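PDB 5Z87: EmGH1 from Erythrobacter marinus, which probably hydrolyses beta-glucosidic bonds to release glucose, as a glycoside hydrolase of family 3. Local coordinates for residues A[552-566]-A[579-593]. Sequence-based numbering, arbitrary orientation.
Sequences RDDLELIGEQNELAE and LIHGRPLSPLVLAEN. With EDO (1,2-ethanediol), chain L.
Bent back at its second torsion (chi2 -74°), Glu556 turns its carboxylate onto the first turn of helix 588-593, while Val589, with CG1 anti to its own backbone N (chi1 170°), sets that methyl across the end of Glu566. The contact lies in the C-terminal domain of the family 3 fold, where helices 561-569 and 588-593, which precede and follow strand 574-580, pack side by side against one face of a mixed sheet, as helices of successive beta-alpha-beta crossovers do; the two helical segments run nearly parallel. Glu556 OE2 takes the N-H of Val589 on its syn lone pair, 3.1 Å away and almost straight. OE1 accepts from Leu557 N on its anti lone pair and from Asn562 ND2 above the carboxylate plane, so the acid ties the loop to both helices. One water gives hydrogens to Glu556 OE1 and Asn562 OD1 and accepts from Leu590 N at 2.9 Å. With an alanine instead of Glu556, the N-H of Val589 and the amide of Asn562 would probably lose their acceptor, and the water would be less firmly held. Beside Glu556, Leu557 CG touches Pro587 CB at 4.0 Å and its CD2 Leu585 CD1 at 3.9 Å; farther along the helices, Ala565 CB meets Leu590 CD1. Next to this apolar layer Ser586 N donates to Leu555 O, and Ser586 OG turns to Val630 O. Arg583, whose NH1 bonds Thr538 O, receives the aliphatic stem of Arg552 over one guanidinium face, the two guanidinium planes standing 83° apart. Arg552 brings NH1 and NH2 end-on to Glu556 O, at 2.9 Å and 2.7 Å, and Leu585 CD2 lies 3.5 Å from NH1.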
ATOM      1  N   ARG A 552       9.528   7.230  -8.063  1.00 16.24           N
ATOM      2  CA  ARG A 552       9.951   8.253  -7.104  1.00 24.22           C
ATOM      3  C   ARG A 552       9.344   7.998  -5.727  1.00 20.27           C
ATOM      4  O   ARG A 552       8.213   7.518  -5.601  1.00 16.66           O
ATOM      5  CB  ARG A 552       9.564   9.687  -7.567  1.00 21.84           C
ATOM      6  CG  ARG A 552      10.385  10.223  -8.731  1.00 20.42           C
ATOM      7  CD  ARG A 552      10.138  11.717  -9.024  1.00 17.65           C
ATOM      8  NE  ARG A 552      10.404  12.570  -7.866  1.00 19.62           N
ATOM      9  CZ  ARG A 552       9.802  13.740  -7.643  1.00 21.42           C
ATOM     10  NH1 ARG A 552       8.909  14.217  -8.507  1.00 15.17           N
ATOM     11  NH2 ARG A 552      10.094  14.434  -6.549  1.00 18.22           N
ATOM     12  N   ASP A 553      10.099   8.344  -4.686  1.00 15.34           N
ATOM     13  CA  ASP A 553       9.605   8.276  -3.314  1.00 18.06           C
ATOM     14  C   ASP A 553       9.174   9.644  -2.802  1.00 16.28           C
ATOM     15  O   ASP A 553       9.209   9.902  -1.598  1.00 22.42           O
ATOM     16  CB  ASP A 553      10.662   7.667  -2.395  1.00 14.52           C
ATOM     17  CG  ASP A 553      11.976   8.410  -2.467  1.00 21.75           C
ATOM     18  OD1 ASP A 553      12.023   9.424  -3.200  1.00 19.73           O
ATOM     19  OD2 ASP A 553      12.952   7.990  -1.802  1.00 19.39           O
ATOM     20  N   ASP A 554       8.784  10.529  -3.711  1.00 17.54           N
ATOM     21  CA  ASP A 554       8.447  11.908  -3.408  1.00 18.25           C
ATOM     22  C   ASP A 554       7.667  12.438  -4.600  1.00 18.34           C
ATOM     23  O   ASP A 554       7.993  12.113  -5.740  1.00 20.48           O
ATOM     24  CB  ASP A 554       9.718  12.731  -3.146  1.00 23.12           C
ATOM     25  CG  ASP A 554       9.437  14.208  -2.887  1.00 27.32           C
ATOM     26  OD1 ASP A 554       8.337  14.553  -2.417  1.00 31.02           O
ATOM     27  OD2 ASP A 554      10.346  15.030  -3.138  1.00 40.82           O
ATOM     28  N   LEU A 555       6.637  13.236  -4.340  1.00 16.85           N
ATOM     29  CA  LEU A 555       5.784  13.746  -5.397  1.00 14.82           C
ATOM     30  C   LEU A 555       5.919  15.247  -5.609  1.00 16.91           C
ATOM     31  O   LEU A 555       5.251  15.802  -6.494  1.00 22.00           O
ATOM     32  CB  LEU A 555       4.322  13.382  -5.102  1.00 21.62           C
ATOM     33  CG  LEU A 555       4.049  11.870  -5.031  1.00 24.94           C
ATOM     34  CD1 LEU A 555       2.621  11.587  -4.543  1.00 17.94           C
ATOM     35  CD2 LEU A 555       4.320  11.195  -6.387  1.00 15.58           C
ATOM     36  N   GLU A 556       6.744  15.923  -4.821  1.00 23.29           N
ATOM     37  CA  GLU A 556       7.034  17.321  -5.089  1.00 19.65           C
ATOM     38  C   GLU A 556       7.839  17.468  -6.374  1.00 18.79           C
ATOM     39  O   GLU A 556       8.453  16.516  -6.871  1.00 21.01           O
ATOM     40  CB  GLU A 556       7.832  17.942  -3.946  1.00 24.11           C
ATOM     41  CG  GLU A 556       7.027  18.792  -3.007  1.00 22.94           C
ATOM     42  CD  GLU A 556       6.635  20.124  -3.592  1.00 22.78           C
ATOM     43  OE1 GLU A 556       6.900  20.386  -4.795  1.00 21.58           O
ATOM     44  OE2 GLU A 556       6.065  20.924  -2.825  1.00 24.65           O
ATOM     45  N   LEU A 557       7.838  18.691  -6.908  1.00 21.76           N
ATOM     46  CA  LEU A 557       8.791  19.062  -7.948  1.00 22.78           C
ATOM     47  C   LEU A 557      10.205  18.734  -7.509  1.00 18.19           C
ATOM     48  O   LEU A 557      10.635  19.114  -6.413  1.00 27.27           O
ATOM     49  CB  LEU A 557       8.681  20.552  -8.255  1.00 24.72           C
ATOM     50  CG  LEU A 557       7.291  20.982  -8.675  1.00 24.84           C
ATOM     51  CD1 LEU A 557       7.328  22.456  -9.031  1.00 23.46           C
ATOM     52  CD2 LEU A 557       6.858  20.124  -9.864  1.00 22.16           C
ATOM     53  N   ILE A 558      10.916  18.027  -8.349  1.00 17.48           N
ATOM     54  CA  ILE A 558      12.235  17.541  -7.968  1.00 22.74           C
ATOM     55  C   ILE A 558      13.242  18.682  -8.035  1.00 29.41           C
ATOM     56  O   ILE A 558      13.118  19.610  -8.848  1.00 23.62           O
ATOM     57  CB  ILE A 558      12.647  16.355  -8.862  1.00 24.28           C
ATOM     58  CG1 ILE A 558      13.876  15.665  -8.292  1.00 26.17           C
ATOM     59  CG2 ILE A 558      12.921  16.804 -10.297  1.00 20.61           C
ATOM     60  CD1 ILE A 558      14.074  14.284  -8.871  1.00 31.49           C
ATOM     61  N   GLY A 559      14.222  18.632  -7.133  1.00 27.59           N
ATOM     62  CA  GLY A 559      15.403  19.476  -7.252  1.00 30.58           C
ATOM     63  C   GLY A 559      15.156  20.915  -6.827  1.00 42.81           C
ATOM     64  O   GLY A 559      14.568  21.188  -5.772  1.00 30.10           O
ATOM     65  N   GLU A 560      15.616  21.854  -7.663  1.00 32.04           N
ATOM     66  CA  GLU A 560      15.652  23.267  -7.320  1.00 30.35           C
ATOM     67  C   GLU A 560      14.530  24.052  -7.959  1.00 27.27           C
ATOM     68  O   GLU A 560      14.573  25.285  -7.948  1.00 36.38           O
ATOM     69  CB  GLU A 560      16.994  23.883  -7.726  1.00 30.55           C
ATOM     70  CG  GLU A 560      18.124  23.548  -6.775  1.00 30.84           C
ATOM     71  CD  GLU A 560      18.493  22.087  -6.838  1.00 36.12           C
ATOM     72  OE1 GLU A 560      18.806  21.603  -7.945  1.00 36.23           O
ATOM     73  OE2 GLU A 560      18.447  21.419  -5.787  1.00 38.99           O
ATOM     74  N   GLN A 561      13.531  23.374  -8.519  1.00 25.90           N
ATOM     75  CA  GLN A 561      12.485  24.083  -9.244  1.00 25.93           C
ATOM     76  C   GLN A 561      11.644  24.955  -8.315  1.00 30.36           C
ATOM     77  O   GLN A 561      11.188  26.030  -8.718  1.00 26.45           O
ATOM     78  CB  GLN A 561      11.590  23.091  -9.977  1.00 24.38           C
ATOM     79  CG  GLN A 561      12.247  22.322 -11.123  1.00 26.36           C
ATOM     80  CD  GLN A 561      11.262  21.340 -11.726  1.00 22.95           C
ATOM     81  OE1 GLN A 561      10.436  21.708 -12.563  1.00 22.96           O
ATOM     82  NE2 GLN A 561      11.302  20.098 -11.253  1.00 19.00           N
ATOM     83  N   ASN A 562      11.394  24.499  -7.083  1.00 20.35           N
ATOM     84  CA  ASN A 562      10.646  25.336  -6.151  1.00 27.94           C
ATOM     85  C   ASN A 562      11.458  26.563  -5.767  1.00 26.70           C
ATOM     86  O   ASN A 562      10.917  27.670  -5.696  1.00 22.22           O
ATOM     87  CB  ASN A 562      10.249  24.541  -4.903  1.00 16.51           C
ATOM     88  CG  ASN A 562       9.157  23.528  -5.186  1.00 27.25           C
ATOM     89  OD1 ASN A 562       8.271  23.765  -6.008  1.00 23.99           O
ATOM     90  ND2 ASN A 562       9.224  22.389  -4.515  1.00 27.35           N
ATOM     91  N   GLU A 563      12.758  26.376  -5.523  1.00 27.09           N
ATOM     92  CA  GLU A 563      13.657  27.507  -5.317  1.00 27.35           C
ATOM     93  C   GLU A 563      13.532  28.513  -6.453  1.00 30.49           C
ATOM     94  O   GLU A 563      13.319  29.708  -6.219  1.00 32.41           O
ATOM     95  CB  GLU A 563      15.099  27.010  -5.187  1.00 29.65           C
ATOM     96  CG  GLU A 563      16.048  28.042  -4.610  1.00 32.37           C
ATOM     97  CD  GLU A 563      17.397  27.466  -4.245  1.00 37.30           C
ATOM     98  OE1 GLU A 563      17.485  26.230  -4.043  1.00 46.91           O
ATOM     99  OE2 GLU A 563      18.369  28.255  -4.152  1.00 48.92           O
ATOM    100  N   LEU A 564      13.622  28.036  -7.698  1.00 27.78           N
ATOM    101  CA  LEU A 564      13.499  28.935  -8.842  1.00 23.20           C
ATOM    102  C   LEU A 564      12.153  29.645  -8.840  1.00 35.38           C
ATOM    103  O   LEU A 564      12.078  30.855  -9.097  1.00 34.12           O
ATOM    104  CB  LEU A 564      13.687  28.158 -10.147  1.00 27.22           C
ATOM    105  CG  LEU A 564      13.237  28.854 -11.436  1.00 28.77           C
ATOM    106  CD1 LEU A 564      14.165  30.038 -11.795  1.00 18.88           C
ATOM    107  CD2 LEU A 564      13.139  27.855 -12.590  1.00 24.00           C
ATOM    108  N   ALA A 565      11.077  28.910  -8.543  1.00 32.66           N
ATOM    109  CA  ALA A 565       9.745  29.493  -8.611  1.00 28.36           C
ATOM    110  C   ALA A 565       9.567  30.587  -7.572  1.00 27.47           C
ATOM    111  O   ALA A 565       9.038  31.664  -7.876  1.00 29.86           O
ATOM    112  CB  ALA A 565       8.688  28.410  -8.431  1.00 23.51           C
ATOM    113  N   GLU A 566      10.000  30.330  -6.338  1.00 25.01           N
ATOM    114  CA  GLU A 566       9.868  31.349  -5.304  1.00 36.05           C
ATOM    115  C   GLU A 566      10.750  32.564  -5.590  1.00 35.63           C
ATOM    116  O   GLU A 566      10.361  33.697  -5.273  1.00 33.32           O
ATOM    117  CB  GLU A 566      10.189  30.746  -3.937  1.00 34.80           C
ATOM    118  CG  GLU A 566       9.336  29.530  -3.612  1.00 32.75           C
ATOM    119  CD  GLU A 566       9.511  29.067  -2.184  1.00 42.32           C
ATOM    120  OE1 GLU A 566      10.342  28.156  -1.937  1.00 44.18           O
ATOM    121  OE2 GLU A 566       8.817  29.628  -1.308  1.00 39.73           O
ATOM    122  N   LEU A 579       2.832  23.271 -15.953  1.00 24.81           N
ATOM    123  CA  LEU A 579       3.445  22.020 -15.511  1.00 23.86           C
ATOM    124  C   LEU A 579       3.545  21.038 -16.678  1.00 19.98           C
ATOM    125  O   LEU A 579       2.544  20.731 -17.339  1.00 21.73           O
ATOM    126  CB  LEU A 579       2.659  21.398 -14.355  1.00 24.71           C
ATOM    127  CG  LEU A 579       2.635  22.181 -13.042  1.00 21.25           C
ATOM    128  CD1 LEU A 579       1.651  21.572 -12.085  1.00 15.19           C
ATOM    129  CD2 LEU A 579       3.996  22.208 -12.419  1.00 24.68           C
ATOM    130  N   ILE A 580       4.755  20.541 -16.909  1.00 19.22           N
ATOM    131  CA  ILE A 580       5.054  19.578 -17.957  1.00 18.61           C
ATOM    132  C   ILE A 580       5.799  18.438 -17.288  1.00 21.19           C
ATOM    133  O   ILE A 580       6.818  18.673 -16.624  1.00 25.68           O
ATOM    134  CB  ILE A 580       5.888  20.208 -19.092  1.00 24.36           C
ATOM    135  CG1 ILE A 580       5.091  21.347 -19.741  1.00 23.13           C
ATOM    136  CG2 ILE A 580       6.306  19.162 -20.140  1.00 14.88           C
ATOM    137  CD1 ILE A 580       5.934  22.276 -20.626  1.00 21.90           C
ATOM    138  N   HIS A 581       5.287  17.213 -17.442  1.00 18.82           N
ATOM    139  CA  HIS A 581       5.668  16.097 -16.567  1.00 23.20           C
ATOM    140  C   HIS A 581       4.930  14.820 -16.974  1.00 18.16           C
ATOM    141  O   HIS A 581       3.898  14.865 -17.652  1.00 16.34           O
ATOM    142  CB  HIS A 581       5.339  16.410 -15.102  1.00 17.99           C
ATOM    143  CG  HIS A 581       3.895  16.744 -14.879  1.00 16.01           C
ATOM    144  ND1 HIS A 581       3.026  15.902 -14.213  1.00 22.10           N
ATOM    145  CD2 HIS A 581       3.162  17.825 -15.242  1.00 17.43           C
ATOM    146  CE1 HIS A 581       1.827  16.456 -14.162  1.00 16.96           C
ATOM    147  NE2 HIS A 581       1.879  17.618 -14.789  1.00 22.97           N
ATOM    148  N   GLY A 582       5.457  13.682 -16.514  1.00 20.91           N
ATOM    149  CA  GLY A 582       4.807  12.395 -16.706  1.00 22.53           C
ATOM    150  C   GLY A 582       3.804  12.002 -15.628  1.00 18.98           C
ATOM    151  O   GLY A 582       2.594  12.107 -15.836  1.00 23.25           O
ATOM    152  N   ARG A 583       4.285  11.543 -14.480  1.00 15.47           N
ATOM    153  CA  ARG A 583       3.393  11.137 -13.388  1.00 24.23           C
ATOM    154  C   ARG A 583       2.606  12.325 -12.834  1.00 20.24           C
ATOM    155  O   ARG A 583       3.033  13.478 -12.951  1.00 23.45           O
ATOM    156  CB  ARG A 583       4.197  10.517 -12.256  1.00 15.06           C
ATOM    157  CG  ARG A 583       5.200  11.506 -11.665  1.00 19.89           C
ATOM    158  CD  ARG A 583       5.740  11.051 -10.321  1.00 20.04           C
ATOM    159  NE  ARG A 583       6.294   9.700 -10.388  1.00 20.50           N
ATOM    160  CZ  ARG A 583       7.501   9.418 -10.864  1.00 24.65           C
ATOM    161  NH1 ARG A 583       8.284  10.400 -11.311  1.00 19.50           N
ATOM    162  NH2 ARG A 583       7.927   8.158 -10.881  1.00 16.99           N
ATOM    163  N   PRO A 584       1.464  12.071 -12.200  1.00 23.32           N
ATOM    164  CA  PRO A 584       0.828  13.132 -11.409  1.00 17.21           C
ATOM    165  C   PRO A 584       1.795  13.629 -10.352  1.00 21.95           C
ATOM    166  O   PRO A 584       2.417  12.832  -9.643  1.00 21.30           O
ATOM    167  CB  PRO A 584      -0.385  12.436 -10.783  1.00 18.20           C
ATOM    168  CG  PRO A 584      -0.653  11.243 -11.674  1.00 21.28           C
ATOM    169  CD  PRO A 584       0.714  10.805 -12.127  1.00 23.24           C
ATOM    170  N   LEU A 585       1.924  14.956 -10.249  1.00 23.10           N
ATOM    171  CA  LEU A 585       2.813  15.582  -9.273  1.00 21.38           C
ATOM    172  C   LEU A 585       2.015  16.335  -8.211  1.00 19.28           C
ATOM    173  O   LEU A 585       0.892  16.785  -8.452  1.00 16.02           O
ATOM    174  CB  LEU A 585       3.794  16.542  -9.953  1.00 16.42           C
ATOM    175  CG  LEU A 585       4.891  15.856 -10.779  1.00 18.96           C
ATOM    176  CD1 LEU A 585       5.674  16.859 -11.588  1.00 20.23           C
ATOM    177  CD2 LEU A 585       5.823  15.052  -9.888  1.00 22.91           C
ATOM    178  N   SER A 586       2.615  16.485  -7.029  1.00 16.77           N
ATOM    179  CA  SER A 586       1.977  17.155  -5.895  1.00 20.87           C
ATOM    180  C   SER A 586       2.796  18.392  -5.546  1.00 18.92           C
ATOM    181  O   SER A 586       3.564  18.389  -4.570  1.00 19.27           O
ATOM    182  CB  SER A 586       1.853  16.225  -4.693  1.00 18.00           C
ATOM    183  OG  SER A 586       0.949  15.187  -4.991  1.00 20.49           O
ATOM    184  N   PRO A 587       2.651  19.461  -6.317  1.00 18.91           N
ATOM    185  CA  PRO A 587       3.510  20.652  -6.211  1.00 22.81           C
ATOM    186  C   PRO A 587       2.953  21.629  -5.169  1.00 22.76           C
ATOM    187  O   PRO A 587       2.342  22.658  -5.471  1.00 21.59           O
ATOM    188  CB  PRO A 587       3.467  21.211  -7.635  1.00 14.87           C
ATOM    189  CG  PRO A 587       2.021  20.882  -8.082  1.00 16.62           C
ATOM    190  CD  PRO A 587       1.565  19.666  -7.294  1.00 19.87           C
ATOM    191  N   LEU A 588       3.176  21.275  -3.899  1.00 18.37           N
ATOM    192  CA  LEU A 588       2.591  22.003  -2.779  1.00 20.89           C
ATOM    193  C   LEU A 588       3.092  23.435  -2.729  1.00 24.22           C
ATOM    194  O   LEU A 588       2.302  24.383  -2.622  1.00 23.89           O
ATOM    195  CB  LEU A 588       2.941  21.308  -1.465  1.00 26.10           C
ATOM    196  CG  LEU A 588       2.026  20.277  -0.838  1.00 36.05           C
ATOM    197  CD1 LEU A 588       2.549  19.991   0.566  1.00 30.50           C
ATOM    198  CD2 LEU A 588       0.600  20.797  -0.801  1.00 32.78           C
ATOM    199  N   VAL A 589       4.415  23.604  -2.773  1.00 21.26           N
ATOM    200  CA  VAL A 589       5.009  24.936  -2.727  1.00 28.13           C
ATOM    201  C   VAL A 589       4.439  25.804  -3.838  1.00 27.09           C
ATOM    202  O   VAL A 589       3.947  26.913  -3.592  1.00 28.08           O
ATOM    203  CB  VAL A 589       6.542  24.828  -2.794  1.00 26.71           C
ATOM    204  CG1 VAL A 589       7.177  26.196  -2.984  1.00 25.85           C
ATOM    205  CG2 VAL A 589       7.053  24.165  -1.512  1.00 18.17           C
ATOM    206  N   LEU A 590       4.432  25.278  -5.067  1.00 22.57           N
ATOM    207  CA  LEU A 590       3.866  26.023  -6.186  1.00 18.50           C
ATOM    208  C   LEU A 590       2.379  26.294  -5.985  1.00 24.27           C
ATOM    209  O   LEU A 590       1.889  27.387  -6.297  1.00 21.91           O
ATOM    210  CB  LEU A 590       4.106  25.258  -7.483  1.00 19.81           C
ATOM    211  CG  LEU A 590       3.885  26.023  -8.785  1.00 29.65           C
ATOM    212  CD1 LEU A 590       4.960  27.105  -8.946  1.00 21.47           C
ATOM    213  CD2 LEU A 590       3.880  25.045  -9.979  1.00 18.16           C
ATOM    214  N   ALA A 591       1.636  25.314  -5.472  1.00 23.10           N
ATOM    215  CA  ALA A 591       0.206  25.538  -5.283  1.00 25.65           C
ATOM    216  C   ALA A 591      -0.052  26.607  -4.223  1.00 23.00           C
ATOM    217  O   ALA A 591      -1.007  27.382  -4.341  1.00 24.24           O
ATOM    218  CB  ALA A 591      -0.500  24.222  -4.923  1.00 26.74           C
ATOM    219  N   GLU A 592       0.804  26.690  -3.209  1.00 18.81           N
ATOM    220  CA  GLU A 592       0.624  27.713  -2.185  1.00 29.42           C
ATOM    221  C   GLU A 592       1.019  29.109  -2.689  1.00 34.01           C
ATOM    222  O   GLU A 592       0.373  30.102  -2.338  1.00 28.45           O
ATOM    223  CB  GLU A 592       1.425  27.331  -0.941  1.00 30.31           C
ATOM    224  CG  GLU A 592       1.381  28.342   0.191  1.00 47.26           C
ATOM    225  CD  GLU A 592       2.223  27.908   1.378  1.00 63.99           C
ATOM    226  OE1 GLU A 592       2.069  26.749   1.824  1.00 79.43           O
ATOM    227  OE2 GLU A 592       3.050  28.717   1.852  1.00 69.20           O
ATOM    228  N   ASN A 593       2.057  29.215  -3.523  1.00 28.37           N
ATOM    229  CA  ASN A 593       2.657  30.524  -3.779  1.00 29.51           C
ATOM    230  C   ASN A 593       2.385  31.116  -5.157  1.00 38.12           C
ATOM    231  O   ASN A 593       2.507  32.337  -5.314  1.00 38.02           O
ATOM    232  CB  ASN A 593       4.174  30.455  -3.570  1.00 28.20           C
ATOM    233  CG  ASN A 593       4.543  30.192  -2.129  1.00 33.11           C
ATOM    234  OD1 ASN A 593       4.343  31.045  -1.265  1.00 42.81           O
ATOM    235  ND2 ASN A 593       5.074  29.002  -1.856  1.00 32.57           N
TER
HETATM  236  C1  EDO L 810      15.628  11.165  -1.188  1.00 38.81           C
HETATM  237  O1  EDO L 810      16.970  11.514  -1.568  1.00 49.07           O
HETATM  238  C2  EDO L 810      14.665  12.235  -1.706  1.00 58.52           C
HETATM  239  O2  EDO L 810      13.376  11.670  -1.977  1.00 33.34           O
HETATM  240  O   HOH W   1       5.770  22.781  -5.788  1.00 21.48           O